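Aspartate semialdehyde dehydrogenase (Francisella tularensis subsp. tularensis, PDB 4WOJ) probably catalyses, as a homodimer, the NADPH-dependent reductive dephosphorylation of L-aspartyl-4-phosphate to L-aspartate-semialdehyde, an early step toward lysine, methionine and threonine. Local coordinates at residues Phe99-Ala104 with Arg363-Ile368; Asp112-Leu117 with Lys134-Ser139; Ala176-Leu181 with Pro271-His276; Leu181-Ser186 with Lys214-Lys219; Thr281-Gln286 with Leu338-Ile343. All coordinates share one frame; numbering follows the deposited sequence.

Interactions 1 and 2 meet in the parallel sheet of the nucleotide-binding domain, their centres about 8 Å apart: strands 99-102 and 135-138 are neighbours there, and Asp102 O lies 2.8 Å from Gly138 N. Interactions 3, 4 and 5 belong to the dimerisation domain. Interactions 3 and 4 share Leu181 of helix 175-191, with centres about 11 Å apart, whereas interaction 5 lies at the far end of strand 275-284, its centre about 34 Å from that of interaction 3. Segment 271-276 of interaction 3 ends at His276, the predicted proton acceptor, which does not itself touch the helix. The Ser139 side chain of interaction 2 comes within about 7 Å of that of Cys141, the predicted acyl-thioester residue.

Interaction 1: Phe99-Ala104 with Arg363-Ile368; sequences FWIDAA and RVLNII
Ile368 CG2 sits over the centre of the Phe99 ring, a CH-pi contact 3.7 Å from the centroid and only 11° off the ring normal, so the methyl meets a face and not an edge. The two side chains slide past each other in opposite directions, which also brings Ile368 CD1 near ring atom CD2. The aliphatic contacts between strand 99-102 and the C-terminal helix centre on Ile101. Its CD1 meets Ile368 CD1 tip to tip at 3.8 Å, while its CG2 branch, anti to the backbone N, meets Val364 CG1, also at 3.8 Å. Leu365 adds the flank: its CA is 3.8 Å from Ile101 CD1. The strand and helix segments run nearly antiparallel, at 165°, with axes 9.9 Å apart. The helix thus packs on one side of the Rossmann-type sheet, where Phe136 of strand 135-138, Ile74 of strand 74-77 and Ile129 of helix 118-130 also touch Ile368.

Interaction 2: Asp112-Leu117 with Lys134-Ser139; sequences DSTLVL and KDFIGS
Thr114 and Phe136 lie side by side on one face of two paired parallel strands, pointing the same way, with Thr114 CB 3.9 Å from Phe136 CD2. Val116 crosses the phenylalanine at about a right angle and puts CG1 at the ring edge, in its plane; the same methyl is 3.8 Å from Phe136 CB. It gets there by standing anti to its own carbonyl carbon (chi1 -61°). On the face carrying Ser113, Leu115 and Ile137, Ser113 OG is 3.8 Å from Ile137 CG1, and Leu115 CD2 passes Ile137 O at 3.5 Å on its way to Ser139 CB at 4.1 Å. A water donates to both Ser113 OG and Asp135 OD2, but the stronger partners lie outside, Leu107 O for the serine and Arg92 for the aspartate, whose salt bridge probably offsets its buried charge. Three backbone bonds fix the register: Thr114 N to Asp135 O, Ile137 N to Thr114 O at 2.9 Å and 170°, and Val116 N to Ile137 O at 2.8 Å. Helix 118-130 links the strands and covers the Phe136 face through Ile125 and Ala128. This is a beta-alpha-beta crossover at the edge of a Rossmann-type sheet, where 113-116 is the outermost strand within the chain.

Interaction 3: Ala176-Leu181 with Pro271-His276; sequences AAMQEL and PSLRSH
Met178 and Leu273 form the close part of a contact between helix 175-191 and the loop leading into strand 275-284 of the mixed sheet in the dimerisation domain. Their side chains cross at about a right angle. The methionine runs out from the helix fully extended, with CG anti to the backbone N (chi1 -168°), and this carries CE across the leucine, to 3.6 Å from Leu273 CD2. Farther back along the same chain, Met178 CG is 3.8 Å from Leu273 CD2, so one leucine branch meets the methionine at two points.

The part beside it is looser. Leu181, one helical turn on, points toward the loop, yet its CD2 comes no nearer than 3.9 Å to Leu273 CD2, and its CD1 is 4.3 Å from Pro271 CB. Both parts are buried. Ile170 touches Met178 and Leu181, and Glu202 of the second subunit packs on Met178 and Arg274, which places the contact beside the dimer interface. The loop then enters the strand at Ser275 and His276, the predicted proton acceptor, whose side chain touches Cys141. At the close end, the methionine methyl CE approaches Leu273 CB to 3.3 Å, a short separation for two carbons.

Interaction 4: Leu181-Ser186 with Lys214-Lys219; sequences LLQQTS and KIPQQK
Gln184 NE2 donates to Pro216 O at 3.0 Å, with an N-H...acceptor angle of 156°. The bond lies in the carbonyl plane and close to the plane of the glutamine amide, 11° out of it, so both flat groups are well aligned for it. The aliphatic part of the same side chain also packs on the loop: CG is 3.7 Å from Ile215 CG2, the two side chains crossing at about a right angle. Gln183, which is partly exposed, sets CG against Pro216 CG at 3.9 Å. The Gln184 chain is extended beyond CG (chi2 164°), which carries its amide past Ile215 to the loop backbone. Thr220 OG1 is a further partner of NE2, while OE1 accepts from Leu224 N.

In the second shell, Gln217 NE2 turns back to Ile215 O at 2.8 Å, closing the backbone round Pro216, and Leu187 and Leu188 pack against Ile215. Helix 175-191 thus meets the loop between helices 198-209 and 242-255 in the dimerisation domain, where Arg194 of the second subunit packs on Gln183.

With both ends of its amide engaged, Gln184 is probably fixed in its flip and rotation. Its buried amide holds segment 214-219 through Pro216 O, and the chain just after it through Thr220 OG1 and Leu224 N.

Interaction 5: Thr281-Gln286 with Leu338-Ile343; sequences TVKLRQ and LLADDI
Asp342 O accepts from Leu284 N at 2.9 Å, with an N-H...acceptor angle of 164°. This bond joins strand 275-284 to the start of its antiparallel neighbour, strand 343-351, in the mixed sheet of the dimerisation domain. Next to it, Lys283 and Ile343 form a non-hydrogen-bonded antiparallel pair, CA to CA 4.3 Å, and Ile343 CA makes a CA-H...O contact with Val282 O at 3.3 Å. A type I turn, Ala340 to Ile343, brings Asp342 into place.

Its carboxylate also takes a salt bridge. Lys283 runs extended from CB and bends only at its last torsion, chi4 77°, which turns NZ to OD1 at 3.2 Å; it arrives on the syn side, 28° out of the carboxylate plane. Thr281 OG1 hydrogen-bonds to Asn163 of the second subunit and to His345, so the strand borders the dimer interface. The methyl of that threonine, CG2, lies 3.4 Å from Ile343 CG2.

Interaction 1: Phe99-Ala104 with Arg363-Ile368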
# COMPACT_ATOMS: atom_id res chain seq x y z
N PHE B 99 9.89 -8.18 -37.12
CA PHE B 99 9.63 -8.32 -35.69
C PHE B 99 9.04 -7.07 -35.07
O PHE B 99 9.53 -5.96 -35.24
CB PHE B 99 10.90 -8.66 -34.94
CG PHE B 99 11.52 -9.95 -35.35
CD1 PHE B 99 12.45 -9.99 -36.38
CD2 PHE B 99 11.23 -11.10 -34.68
CE1 PHE B 99 13.06 -11.18 -36.75
CE2 PHE B 99 11.83 -12.29 -35.02
CZ PHE B 99 12.75 -12.34 -36.06
N TRP B 100 7.96 -7.29 -34.35
CA TRP B 100 7.25 -6.23 -33.65
C TRP B 100 7.46 -6.50 -32.16
O TRP B 100 6.97 -7.49 -31.61
CB TRP B 100 5.77 -6.29 -34.01
CG TRP B 100 4.91 -5.34 -33.30
CD1 TRP B 100 4.25 -5.56 -32.15
CD2 TRP B 100 4.58 -4.01 -33.71
NE1 TRP B 100 3.53 -4.45 -31.80
CE2 TRP B 100 3.71 -3.49 -32.74
CE3 TRP B 100 4.94 -3.21 -34.80
CZ2 TRP B 100 3.19 -2.18 -32.83
CZ3 TRP B 100 4.40 -1.92 -34.89
CH2 TRP B 100 3.55 -1.42 -33.91
N ILE B 101 8.24 -5.62 -31.54
CA ILE B 101 8.46 -5.68 -30.10
C ILE B 101 7.62 -4.55 -29.52
O ILE B 101 7.71 -3.42 -29.95
CB ILE B 101 9.96 -5.52 -29.74
CG1 ILE B 101 10.77 -6.69 -30.31
CG2 ILE B 101 10.16 -5.49 -28.25
CD1 ILE B 101 12.23 -6.36 -30.54
N ASP B 102 6.79 -4.86 -28.54
CA ASP B 102 5.82 -3.89 -28.03
C ASP B 102 5.67 -3.90 -26.53
O ASP B 102 5.62 -4.98 -25.91
CB ASP B 102 4.46 -4.24 -28.63
CG ASP B 102 3.47 -3.07 -28.58
OD1 ASP B 102 3.70 -2.07 -27.83
OD2 ASP B 102 2.45 -3.18 -29.32
N ALA B 103 5.52 -2.70 -25.96
CA ALA B 103 5.20 -2.53 -24.52
C ALA B 103 3.71 -2.63 -24.19
O ALA B 103 3.32 -3.17 -23.12
CB ALA B 103 5.73 -1.21 -23.98
N ALA B 104 2.88 -2.15 -25.09
CA ALA B 104 1.45 -2.11 -24.87
C ALA B 104 0.90 -3.53 -24.72
O ALA B 104 1.56 -4.49 -25.09
CB ALA B 104 0.75 -1.37 -26.00
N ARG B 363 16.14 -6.17 -23.96
CA ARG B 363 16.84 -7.45 -23.91
C ARG B 363 16.36 -8.45 -25.00
O ARG B 363 17.13 -9.26 -25.49
CB ARG B 363 16.73 -8.06 -22.50
CG ARG B 363 17.54 -7.27 -21.44
CD ARG B 363 17.29 -7.82 -20.04
NE ARG B 363 17.71 -9.21 -20.01
CZ ARG B 363 18.89 -9.64 -19.61
NH1 ARG B 363 19.84 -8.81 -19.14
NH2 ARG B 363 19.15 -10.92 -19.64
N VAL B 364 15.10 -8.39 -25.37
CA VAL B 364 14.60 -9.27 -26.41
C VAL B 364 15.04 -8.77 -27.78
O VAL B 364 15.35 -9.56 -28.68
CB VAL B 364 13.09 -9.48 -26.32
CG1 VAL B 364 12.28 -8.27 -26.77
CG2 VAL B 364 12.70 -10.75 -27.09
N LEU B 365 15.12 -7.46 -27.93
CA LEU B 365 15.75 -6.88 -29.12
C LEU B 365 17.11 -7.50 -29.38
O LEU B 365 17.41 -7.88 -30.51
CB LEU B 365 15.93 -5.37 -28.94
CG LEU B 365 16.65 -4.65 -30.08
CD1 LEU B 365 15.93 -4.81 -31.41
CD2 LEU B 365 16.84 -3.17 -29.75
N ASN B 366 17.91 -7.63 -28.32
CA ASN B 366 19.23 -8.23 -28.41
C ASN B 366 19.26 -9.67 -28.81
O ASN B 366 20.19 -10.10 -29.49
CB ASN B 366 19.96 -8.08 -27.09
CG ASN B 366 20.50 -6.69 -26.89
OD1 ASN B 366 20.65 -5.93 -27.83
ND2 ASN B 366 20.74 -6.32 -25.65
N ILE B 367 18.26 -10.42 -28.37
CA ILE B 367 18.11 -11.83 -28.72
C ILE B 367 17.74 -11.95 -30.20
O ILE B 367 18.28 -12.76 -30.91
CB ILE B 367 17.06 -12.49 -27.83
CG1 ILE B 367 17.56 -12.55 -26.39
CG2 ILE B 367 16.76 -13.92 -28.29
CD1 ILE B 367 16.47 -12.81 -25.37
N ILE B 368 16.86 -11.09 -30.66
CA ILE B 368 16.51 -11.04 -32.06
C ILE B 368 17.68 -10.56 -32.96
O ILE B 368 17.91 -11.10 -34.03
CB ILE B 368 15.26 -10.18 -32.24
CG1 ILE B 368 14.07 -10.92 -31.63
CG2 ILE B 368 15.00 -9.87 -33.72
CD1 ILE B 368 12.94 -10.05 -31.14

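Interaction 2: Asp112-Leu117 with Lys134-Ser139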
# COMPACT_ATOMS: atom_id res chain seq x y z
N ASP B 112 -0.14 -16.15 -31.41
CA ASP B 112 1.05 -15.76 -32.17
C ASP B 112 2.07 -14.95 -31.36
O ASP B 112 3.25 -15.00 -31.65
CB ASP B 112 0.64 -14.98 -33.43
CG ASP B 112 -0.11 -15.87 -34.43
OD1 ASP B 112 0.11 -17.11 -34.43
OD2 ASP B 112 -0.93 -15.31 -35.21
N SER B 113 1.59 -14.23 -30.34
CA SER B 113 2.46 -13.43 -29.48
C SER B 113 3.24 -14.29 -28.48
O SER B 113 2.78 -15.34 -28.04
CB SER B 113 1.66 -12.35 -28.71
OG SER B 113 1.16 -11.31 -29.56
N THR B 114 4.45 -13.83 -28.16
CA THR B 114 5.27 -14.36 -27.06
C THR B 114 5.50 -13.23 -26.07
O THR B 114 5.84 -12.09 -26.46
CB THR B 114 6.61 -14.92 -27.55
OG1 THR B 114 6.39 -15.84 -28.63
CG2 THR B 114 7.33 -15.63 -26.44
N LEU B 115 5.21 -13.50 -24.80
CA LEU B 115 5.43 -12.52 -23.73
C LEU B 115 6.90 -12.62 -23.37
O LEU B 115 7.39 -13.76 -23.23
CB LEU B 115 4.58 -12.79 -22.49
CG LEU B 115 3.12 -12.34 -22.53
CD1 LEU B 115 2.32 -12.85 -21.35
CD2 LEU B 115 3.04 -10.83 -22.56
N VAL B 116 7.59 -11.47 -23.24
CA VAL B 116 9.04 -11.53 -22.99
C VAL B 116 9.46 -11.17 -21.55
O VAL B 116 9.16 -10.09 -21.03
CB VAL B 116 9.87 -10.65 -23.97
CG1 VAL B 116 9.67 -11.14 -25.40
CG2 VAL B 116 9.52 -9.18 -23.88
N LEU B 117 10.17 -12.09 -20.93
CA LEU B 117 10.86 -11.84 -19.68
C LEU B 117 11.98 -12.88 -19.58
O LEU B 117 11.85 -13.94 -18.94
CB LEU B 117 9.89 -11.92 -18.51
CG LEU B 117 10.43 -11.52 -17.12
CD1 LEU B 117 10.82 -10.08 -17.08
CD2 LEU B 117 9.36 -11.80 -16.08
N LYS B 134 6.91 -13.61 -34.88
CA LYS B 134 7.40 -12.25 -35.05
C LYS B 134 6.92 -11.23 -34.02
O LYS B 134 7.32 -10.04 -34.08
CB LYS B 134 7.02 -11.74 -36.46
CG LYS B 134 7.29 -12.70 -37.59
CD LYS B 134 8.76 -12.76 -37.96
CE LYS B 134 9.14 -14.11 -38.54
NZ LYS B 134 10.60 -14.39 -38.43
N ASP B 135 6.05 -11.64 -33.10
CA ASP B 135 5.46 -10.69 -32.13
C ASP B 135 5.86 -10.96 -30.69
O ASP B 135 5.53 -12.00 -30.10
CB ASP B 135 3.93 -10.68 -32.22
CG ASP B 135 3.42 -9.98 -33.48
OD1 ASP B 135 4.07 -9.00 -33.94
OD2 ASP B 135 2.35 -10.39 -34.00
N PHE B 136 6.57 -10.00 -30.11
CA PHE B 136 7.18 -10.14 -28.80
C PHE B 136 6.81 -8.97 -27.93
O PHE B 136 7.21 -7.82 -28.17
CB PHE B 136 8.69 -10.28 -28.95
CG PHE B 136 9.10 -11.53 -29.69
CD1 PHE B 136 9.07 -11.55 -31.07
CD2 PHE B 136 9.45 -12.67 -29.02
CE1 PHE B 136 9.40 -12.69 -31.77
CE2 PHE B 136 9.79 -13.82 -29.71
CZ PHE B 136 9.76 -13.83 -31.09
N ILE B 137 6.02 -9.26 -26.90
CA ILE B 137 5.33 -8.25 -26.12
C ILE B 137 5.76 -8.29 -24.65
O ILE B 137 5.87 -9.36 -24.05
CB ILE B 137 3.82 -8.45 -26.16
CG1 ILE B 137 3.35 -8.93 -27.54
CG2 ILE B 137 3.14 -7.15 -25.81
CD1 ILE B 137 3.67 -7.99 -28.69
N GLY B 138 6.02 -7.11 -24.09
CA GLY B 138 6.40 -6.98 -22.68
C GLY B 138 5.16 -7.20 -21.85
O GLY B 138 4.05 -6.81 -22.27
N SER B 139 5.33 -7.84 -20.69
CA SER B 139 4.18 -8.14 -19.82
C SER B 139 3.90 -6.93 -18.96
O SER B 139 4.63 -5.94 -19.00
CB SER B 139 4.42 -9.36 -18.94
OG SER B 139 5.53 -9.17 -18.06
O HOH W 1 0.04 -11.88 -32.38

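Interaction 3: Ala176-Leu181 with Pro271-His276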
# COMPACT_ATOMS: atom_id res chain seq x y z
N ALA B 176 1.87 12.60 -17.75
CA ALA B 176 0.96 13.69 -17.34
C ALA B 176 0.32 13.33 -15.99
O ALA B 176 0.10 14.20 -15.14
CB ALA B 176 -0.10 13.98 -18.40
N ALA B 177 0.05 12.05 -15.77
CA ALA B 177 -0.49 11.59 -14.47
C ALA B 177 0.50 11.93 -13.34
O ALA B 177 0.10 12.39 -12.28
CB ALA B 177 -0.78 10.11 -14.49
N MET B 178 1.78 11.71 -13.61
CA MET B 178 2.85 11.99 -12.65
C MET B 178 2.96 13.47 -12.38
O MET B 178 3.08 13.91 -11.24
CB MET B 178 4.19 11.51 -13.19
CG MET B 178 5.30 11.51 -12.14
SD MET B 178 6.64 10.51 -12.82
CE MET B 178 7.72 10.12 -11.48
N GLN B 179 2.94 14.22 -13.46
CA GLN B 179 2.93 15.68 -13.36
C GLN B 179 1.75 16.11 -12.51
O GLN B 179 1.90 16.92 -11.60
CB GLN B 179 2.84 16.30 -14.75
CG GLN B 179 4.19 16.52 -15.39
CD GLN B 179 4.14 16.57 -16.91
OE1 GLN B 179 3.08 16.69 -17.52
NE2 GLN B 179 5.31 16.48 -17.52
N GLU B 180 0.58 15.56 -12.81
CA GLU B 180 -0.60 15.84 -11.98
C GLU B 180 -0.31 15.58 -10.49
O GLU B 180 -0.53 16.45 -9.64
CB GLU B 180 -1.85 15.06 -12.46
CG GLU B 180 -3.13 15.82 -12.18
CD GLU B 180 -4.40 15.07 -12.52
OE1 GLU B 180 -4.68 14.07 -11.83
OE2 GLU B 180 -5.15 15.47 -13.45
N LEU B 181 0.22 14.40 -10.17
CA LEU B 181 0.46 14.02 -8.79
C LEU B 181 1.37 15.04 -8.14
O LEU B 181 1.12 15.49 -7.00
CB LEU B 181 1.04 12.60 -8.66
CG LEU B 181 1.69 12.27 -7.29
CD1 LEU B 181 0.75 12.38 -6.12
CD2 LEU B 181 2.32 10.90 -7.30
N PRO B 271 0.93 7.16 -3.76
CA PRO B 271 1.66 8.35 -4.15
C PRO B 271 3.16 8.11 -4.19
O PRO B 271 3.92 8.83 -3.53
CB PRO B 271 1.31 9.37 -3.04
CG PRO B 271 0.26 8.75 -2.20
CD PRO B 271 0.41 7.29 -2.39
N SER B 272 3.56 7.12 -4.98
CA SER B 272 4.94 6.89 -5.33
C SER B 272 5.14 7.33 -6.77
O SER B 272 4.20 7.41 -7.53
CB SER B 272 5.29 5.40 -5.21
OG SER B 272 5.33 5.02 -3.86
N LEU B 273 6.37 7.53 -7.15
CA LEU B 273 6.66 7.99 -8.47
C LEU B 273 7.04 6.92 -9.50
O LEU B 273 6.43 6.92 -10.57
CB LEU B 273 7.69 9.09 -8.39
CG LEU B 273 7.21 10.39 -7.68
CD1 LEU B 273 8.38 11.34 -7.44
CD2 LEU B 273 6.10 11.13 -8.42
N ARG B 274 8.01 6.03 -9.25
CA ARG B 274 8.39 5.06 -10.29
C ARG B 274 8.68 3.63 -9.85
O ARG B 274 8.94 2.79 -10.69
CB ARG B 274 9.55 5.54 -11.16
CG ARG B 274 10.65 6.30 -10.44
CD ARG B 274 11.80 6.60 -11.38
NE ARG B 274 12.28 5.47 -12.15
CZ ARG B 274 13.13 5.57 -13.18
NH1 ARG B 274 13.59 6.77 -13.57
NH2 ARG B 274 13.54 4.46 -13.83
N SER B 275 8.54 3.34 -8.57
CA SER B 275 8.75 2.01 -8.11
C SER B 275 7.46 1.33 -7.61
O SER B 275 6.72 1.92 -6.84
CB SER B 275 9.79 2.03 -7.02
OG SER B 275 11.06 2.00 -7.62
N HIS B 276 7.19 0.12 -8.12
CA HIS B 276 6.03 -0.66 -7.65
C HIS B 276 6.46 -1.51 -6.51
O HIS B 276 7.50 -2.13 -6.59
CB HIS B 276 5.43 -1.54 -8.72
CG HIS B 276 4.71 -0.77 -9.79
ND1 HIS B 276 4.48 0.58 -9.69
CD2 HIS B 276 4.19 -1.16 -10.97
CE1 HIS B 276 3.83 0.99 -10.77
NE2 HIS B 276 3.65 -0.04 -11.56

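Interaction 4: Leu181-Ser186 with Lys214-Lys219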
# COMPACT_ATOMS: atom_id res chain seq x y z
N LEU B 181 0.22 14.40 -10.17
CA LEU B 181 0.46 14.02 -8.79
C LEU B 181 1.37 15.04 -8.14
O LEU B 181 1.12 15.49 -7.00
CB LEU B 181 1.04 12.60 -8.66
CG LEU B 181 1.69 12.27 -7.29
CD1 LEU B 181 0.75 12.38 -6.12
CD2 LEU B 181 2.32 10.90 -7.30
N LEU B 182 2.46 15.37 -8.85
CA LEU B 182 3.42 16.37 -8.32
C LEU B 182 2.72 17.68 -8.07
O LEU B 182 2.93 18.32 -7.08
CB LEU B 182 4.61 16.59 -9.24
CG LEU B 182 5.56 15.40 -9.42
CD1 LEU B 182 6.51 15.66 -10.57
CD2 LEU B 182 6.30 15.11 -8.13
N GLN B 183 1.82 18.03 -8.96
CA GLN B 183 1.13 19.31 -8.85
C GLN B 183 0.08 19.35 -7.74
O GLN B 183 0.01 20.30 -6.95
CB GLN B 183 0.53 19.65 -10.20
CG GLN B 183 -0.57 20.67 -10.14
CD GLN B 183 -0.56 21.47 -11.39
OE1 GLN B 183 -0.80 20.94 -12.47
NE2 GLN B 183 -0.24 22.77 -11.26
N GLN B 184 -0.76 18.33 -7.67
CA GLN B 184 -1.67 18.20 -6.52
C GLN B 184 -0.90 18.47 -5.24
O GLN B 184 -1.29 19.28 -4.44
CB GLN B 184 -2.29 16.80 -6.46
CG GLN B 184 -3.24 16.50 -7.58
CD GLN B 184 -3.52 15.00 -7.71
OE1 GLN B 184 -3.05 14.21 -6.88
NE2 GLN B 184 -4.28 14.60 -8.77
N THR B 185 0.21 17.77 -5.07
CA THR B 185 1.02 17.84 -3.85
C THR B 185 1.61 19.24 -3.62
O THR B 185 1.76 19.70 -2.48
CB THR B 185 2.18 16.83 -3.96
OG1 THR B 185 1.67 15.62 -4.51
CG2 THR B 185 2.79 16.56 -2.63
N SER B 186 1.94 19.90 -4.71
CA SER B 186 2.49 21.25 -4.66
C SER B 186 1.46 22.22 -4.14
O SER B 186 1.72 22.94 -3.17
CB SER B 186 2.95 21.70 -6.04
OG SER B 186 3.14 23.11 -6.06
N LYS B 214 -9.93 23.38 -7.98
CA LYS B 214 -8.76 23.94 -7.28
C LYS B 214 -7.56 23.02 -7.43
O LYS B 214 -6.42 23.45 -7.60
CB LYS B 214 -9.06 24.08 -5.79
CG LYS B 214 -10.22 25.00 -5.46
CD LYS B 214 -9.78 26.44 -5.24
CE LYS B 214 -10.89 27.28 -4.60
NZ LYS B 214 -10.37 27.98 -3.40
N ILE B 215 -7.85 21.73 -7.35
CA ILE B 215 -6.85 20.69 -7.40
C ILE B 215 -7.13 19.79 -8.56
O ILE B 215 -8.08 19.01 -8.52
CB ILE B 215 -6.95 19.81 -6.14
CG1 ILE B 215 -6.65 20.63 -4.88
CG2 ILE B 215 -6.01 18.61 -6.26
CD1 ILE B 215 -5.39 21.45 -4.94
N PRO B 216 -6.28 19.84 -9.59
CA PRO B 216 -6.53 19.07 -10.79
C PRO B 216 -6.46 17.58 -10.54
O PRO B 216 -5.48 17.10 -9.98
CB PRO B 216 -5.39 19.49 -11.71
CG PRO B 216 -4.28 19.76 -10.78
CD PRO B 216 -4.92 20.41 -9.59
N GLN B 217 -7.48 16.86 -10.97
CA GLN B 217 -7.59 15.45 -10.67
C GLN B 217 -8.24 14.64 -11.78
O GLN B 217 -8.69 13.53 -11.55
CB GLN B 217 -8.38 15.26 -9.39
CG GLN B 217 -9.60 16.15 -9.25
CD GLN B 217 -10.09 16.21 -7.82
OE1 GLN B 217 -10.88 15.35 -7.40
NE2 GLN B 217 -9.62 17.21 -7.05
N GLN B 218 -8.28 15.17 -12.98
CA GLN B 218 -8.91 14.44 -14.08
C GLN B 218 -8.09 13.23 -14.48
O GLN B 218 -8.65 12.16 -14.77
CB GLN B 218 -9.13 15.32 -15.31
CG GLN B 218 -10.00 16.57 -15.14
CD GLN B 218 -11.04 16.47 -14.02
OE1 GLN B 218 -10.97 17.20 -13.01
NE2 GLN B 218 -12.00 15.58 -14.20
N LYS B 219 -6.77 13.40 -14.47
CA LYS B 219 -5.86 12.33 -14.87
C LYS B 219 -5.85 11.17 -13.88
O LYS B 219 -5.76 10.03 -14.28
CB LYS B 219 -4.43 12.86 -15.02
CG LYS B 219 -4.28 14.03 -15.97
CD LYS B 219 -4.44 13.62 -17.43
CE LYS B 219 -4.65 14.82 -18.34
NZ LYS B 219 -3.75 15.96 -17.98

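Interaction 5: Thr281-Gln286 with Leu338-Ile343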
# COMPACT_ATOMS: atom_id res chain seq x y z
N THR B 281 2.02 -13.02 -0.58
CA THR B 281 1.76 -14.17 0.28
C THR B 281 1.72 -15.36 -0.64
O THR B 281 0.88 -15.45 -1.53
CB THR B 281 0.46 -13.99 1.06
OG1 THR B 281 0.53 -12.77 1.82
CG2 THR B 281 0.23 -15.14 2.01
N VAL B 282 2.70 -16.22 -0.48
CA VAL B 282 2.96 -17.28 -1.46
C VAL B 282 2.75 -18.63 -0.81
O VAL B 282 3.35 -18.89 0.26
CB VAL B 282 4.39 -17.24 -1.99
CG1 VAL B 282 4.56 -18.23 -3.11
CG2 VAL B 282 4.74 -15.83 -2.51
N LYS B 283 1.90 -19.46 -1.42
CA LYS B 283 1.69 -20.83 -0.95
C LYS B 283 2.59 -21.71 -1.79
O LYS B 283 2.58 -21.64 -3.00
CB LYS B 283 0.26 -21.27 -1.11
CG LYS B 283 0.00 -22.66 -0.57
CD LYS B 283 -1.44 -23.07 -0.77
CE LYS B 283 -1.81 -24.22 0.13
NZ LYS B 283 -2.03 -23.75 1.52
N LEU B 284 3.39 -22.54 -1.11
CA LEU B 284 4.33 -23.44 -1.78
C LEU B 284 3.74 -24.81 -2.05
O LEU B 284 2.76 -25.21 -1.45
CB LEU B 284 5.61 -23.56 -0.93
CG LEU B 284 6.46 -22.28 -0.80
CD1 LEU B 284 7.61 -22.51 0.15
CD2 LEU B 284 6.99 -21.79 -2.13
N ARG B 285 4.34 -25.55 -2.97
CA ARG B 285 3.91 -26.93 -3.19
C ARG B 285 4.48 -27.89 -2.14
O ARG B 285 4.00 -28.99 -2.00
CB ARG B 285 4.33 -27.44 -4.57
CG ARG B 285 3.74 -26.68 -5.73
CD ARG B 285 3.82 -27.49 -7.00
NE ARG B 285 3.76 -26.63 -8.19
CZ ARG B 285 2.65 -26.07 -8.66
NH1 ARG B 285 1.48 -26.25 -8.04
NH2 ARG B 285 2.71 -25.33 -9.76
N GLN B 286 5.52 -27.46 -1.45
CA GLN B 286 6.23 -28.25 -0.45
C GLN B 286 6.58 -27.34 0.69
O GLN B 286 6.89 -26.17 0.47
CB GLN B 286 7.58 -28.69 -0.99
CG GLN B 286 7.60 -29.88 -1.93
CD GLN B 286 8.85 -29.90 -2.79
OE1 GLN B 286 9.90 -29.39 -2.38
NE2 GLN B 286 8.74 -30.46 -3.98
N LEU B 338 1.68 -17.74 9.80
CA LEU B 338 0.76 -18.36 10.71
C LEU B 338 -0.42 -19.02 10.01
O LEU B 338 -1.20 -19.71 10.61
CB LEU B 338 0.19 -17.29 11.62
CG LEU B 338 1.20 -16.67 12.57
CD1 LEU B 338 0.55 -15.49 13.33
CD2 LEU B 338 1.76 -17.72 13.52
N LEU B 339 -0.59 -18.72 8.74
CA LEU B 339 -1.76 -19.15 8.00
C LEU B 339 -1.69 -20.62 7.70
O LEU B 339 -2.69 -21.31 7.78
CB LEU B 339 -1.87 -18.39 6.68
CG LEU B 339 -1.94 -16.89 6.79
CD1 LEU B 339 -2.01 -16.24 5.39
CD2 LEU B 339 -3.11 -16.51 7.67
N ALA B 340 -0.51 -21.07 7.31
CA ALA B 340 -0.29 -22.46 6.96
C ALA B 340 1.19 -22.76 6.97
O ALA B 340 2.01 -21.89 6.72
CB ALA B 340 -0.88 -22.76 5.60
N ASP B 341 1.54 -24.00 7.28
CA ASP B 341 2.95 -24.43 7.30
C ASP B 341 3.66 -24.27 5.95
O ASP B 341 4.87 -24.25 5.91
CB ASP B 341 3.09 -25.88 7.81
CG ASP B 341 2.18 -26.86 7.07
OD1 ASP B 341 1.07 -26.45 6.63
OD2 ASP B 341 2.56 -28.05 6.93
N ASP B 342 2.90 -24.17 4.86
CA ASP B 342 3.46 -24.01 3.51
C ASP B 342 3.40 -22.58 2.92
O ASP B 342 3.74 -22.36 1.77
CB ASP B 342 2.86 -25.03 2.54
CG ASP B 342 1.34 -25.05 2.54
OD1 ASP B 342 0.75 -24.12 3.11
OD2 ASP B 342 0.74 -26.00 1.95
N ILE B 343 2.95 -21.60 3.69
CA ILE B 343 2.80 -20.25 3.17
C ILE B 343 3.91 -19.41 3.72
O ILE B 343 4.22 -19.51 4.87
CB ILE B 343 1.43 -19.65 3.54
CG1 ILE B 343 0.32 -20.45 2.84
CG2 ILE B 343 1.38 -18.16 3.17
CD1 ILE B 343 -1.08 -20.05 3.23
O HOH W 2 0.80 -27.06 -0.43